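Local coordinates for protein endo-1,4-beta-mannanase (Eisenia fetida, PDB 5Y6T) that probably hydrolyses internal beta-1,4-mannosidic linkages of mannan polysaccharides, as a cold-adapted glycoside hydrolase of family GH5, at residues L204-F207 / I208-T212. Numbering follows the deposited sequence.
Sequences LQSF and INKQT
The side-chain amide of Q211 reaches back one turn of helix 201-218 to F207 and sets its nitrogen over the centre of the phenyl ring, NE2 lying 3.0 Å above the ring plane and 3.2 Å from CZ of F207. Ring and amide planes stand 69° apart, so the amide meets the ring face nitrogen first instead of lying flat on it. The same NE2 donates a hydrogen bond of 3.0 Å to F207 O, arriving from above the carbonyl plane, while Q211 N makes the regular helical bond to that oxygen from the opposite face. F207 O is thus gripped twice by one residue. With CG of F207 anti to its own backbone N (chi1 -178°), the ring stands out from the helix flank, where the Q211 chain can reach its face. The other end of the Q211 amide is held too, since OE1 accepts from W118 NE1, and the W118 ring also meets F207. In the (beta/alpha)8 barrel expected of a GH5 enzyme, this helix precedes strand 223-228; its F207 side packs against helices 126-133 and 135-152, while Q205 and N209 face helix 246-253. Were F207 cut back to an alanine, the Q211 amide would probably lose the ring beneath its nitrogen, and a gap would be likely to open beside L131, I132 and L138. Around the helix, I208 lays CG1 and CD1 alongside L204 O, each 3.2 Å from it, next to the bond from I208 N. K210 runs back past S206 O, and its CE comes 3.3 Å from S206 OG; chi4 of -72° bends the chain there, and NZ bonds to G253 O. One turn on, T212 OG1 donates to I208 O at 2.8 Å, from the opposite face to T212 N.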
loop_
_atom_site.group_PDB
_atom_site.type_symbol
_atom_site.label_atom_id
_atom_site.label_comp_id
_atom_site.label_asym_id
_atom_site.label_seq_id
_atom_site.Cartn_x
_atom_site.Cartn_y
_atom_site.Cartn_z
ATOM N N LEU A 204 -3.076 -4.366 -15.647
ATOM C CA LEU A 204 -2.754 -4.014 -14.256
ATOM C C LEU A 204 -3.997 -4.019 -13.401
ATOM O O LEU A 204 -4.018 -4.606 -12.292
ATOM C CB LEU A 204 -2.042 -2.684 -14.160
ATOM C CG LEU A 204 -0.689 -2.682 -14.905
ATOM C CD1 LEU A 204 -0.094 -1.273 -14.902
ATOM C CD2 LEU A 204 0.313 -3.665 -14.306
ATOM N N GLN A 205 -5.034 -3.350 -13.906
ATOM C CA GLN A 205 -6.321 -3.400 -13.242
ATOM C C GLN A 205 -6.877 -4.786 -13.044
ATOM O O GLN A 205 -7.448 -5.087 -11.985
ATOM C CB GLN A 205 -7.363 -2.523 -13.952
ATOM C CG GLN A 205 -7.069 -1.020 -13.925
ATOM C CD GLN A 205 -7.849 -0.295 -15.018
ATOM O OE1 GLN A 205 -7.925 -0.743 -16.193
ATOM N NE2 GLN A 205 -8.351 0.874 -14.687
ATOM N N SER A 206 -6.830 -5.607 -14.099
ATOM C CA SER A 206 -7.300 -7.007 -13.984
ATOM C C SER A 206 -6.545 -7.762 -12.886
ATOM O O SER A 206 -7.145 -8.433 -12.074
ATOM C CB SER A 206 -7.206 -7.681 -15.365
ATOM O OG SER A 206 -7.720 -9.009 -15.273
ATOM N N PHE A 207 -5.208 -7.616 -12.880
ATOM C CA PHE A 207 -4.284 -8.255 -11.906
ATOM C C PHE A 207 -4.705 -7.846 -10.486
ATOM O O PHE A 207 -4.836 -8.683 -9.614
ATOM C CB PHE A 207 -2.834 -7.851 -12.276
ATOM C CG PHE A 207 -1.734 -8.446 -11.423
ATOM C CD1 PHE A 207 -1.325 -9.764 -11.611
ATOM C CD2 PHE A 207 -1.027 -7.665 -10.562
ATOM C CE1 PHE A 207 -0.237 -10.259 -10.943
ATOM C CE2 PHE A 207 0.094 -8.148 -9.892
ATOM C CZ PHE A 207 0.441 -9.483 -10.052
ATOM N N ILE A 208 -4.978 -6.565 -10.331
ATOM C CA ILE A 208 -5.390 -6.024 -9.082
ATOM C C ILE A 208 -6.782 -6.534 -8.672
ATOM O O ILE A 208 -7.008 -6.904 -7.485
ATOM C CB ILE A 208 -5.301 -4.466 -9.065
ATOM C CG1 ILE A 208 -3.804 -4.059 -9.162
ATOM C CG2 ILE A 208 -5.930 -3.884 -7.813
ATOM C CD1 ILE A 208 -3.632 -2.676 -9.720
ATOM N N ASN A 209 -7.735 -6.412 -9.567
ATOM C CA ASN A 209 -9.099 -6.813 -9.305
ATOM C C ASN A 209 -9.160 -8.273 -8.842
ATOM O O ASN A 209 -9.808 -8.593 -7.845
ATOM C CB ASN A 209 -9.924 -6.635 -10.590
ATOM C CG ASN A 209 -11.356 -7.226 -10.470
ATOM O OD1 ASN A 209 -11.702 -8.136 -11.215
ATOM N ND2 ASN A 209 -12.173 -6.685 -9.548
ATOM N N LYS A 210 -8.487 -9.165 -9.566
ATOM C CA LYS A 210 -8.565 -10.606 -9.264
ATOM C C LYS A 210 -7.961 -10.938 -7.931
ATOM O O LYS A 210 -8.516 -11.750 -7.173
ATOM C CB LYS A 210 -8.026 -11.494 -10.401
ATOM C CG LYS A 210 -8.795 -11.329 -11.711
ATOM C CD LYS A 210 -8.143 -12.030 -12.909
ATOM C CE LYS A 210 -8.937 -11.911 -14.225
ATOM N NZ LYS A 210 -10.185 -12.697 -14.294
ATOM N N GLN A 211 -6.788 -10.385 -7.658
ATOM C CA GLN A 211 -6.166 -10.629 -6.344
ATOM C C GLN A 211 -6.890 -9.986 -5.182
ATOM O O GLN A 211 -7.032 -10.597 -4.127
ATOM C CB GLN A 211 -4.704 -10.238 -6.330
ATOM C CG GLN A 211 -3.874 -11.145 -7.195
ATOM C CD GLN A 211 -2.489 -10.593 -7.355
ATOM O OE1 GLN A 211 -1.597 -10.859 -6.528
ATOM N NE2 GLN A 211 -2.292 -9.777 -8.382
ATOM N N THR A 212 -7.482 -8.824 -5.418
ATOM C CA THR A 212 -8.260 -8.171 -4.372
ATOM C C THR A 212 -9.476 -9.046 -4.023
ATOM O O THR A 212 -9.783 -9.251 -2.845
ATOM C CB THR A 212 -8.650 -6.725 -4.736
ATOM O OG1 THR A 212 -7.463 -5.896 -4.862
ATOM C CG2 THR A 212 -9.495 -6.093 -3.676
#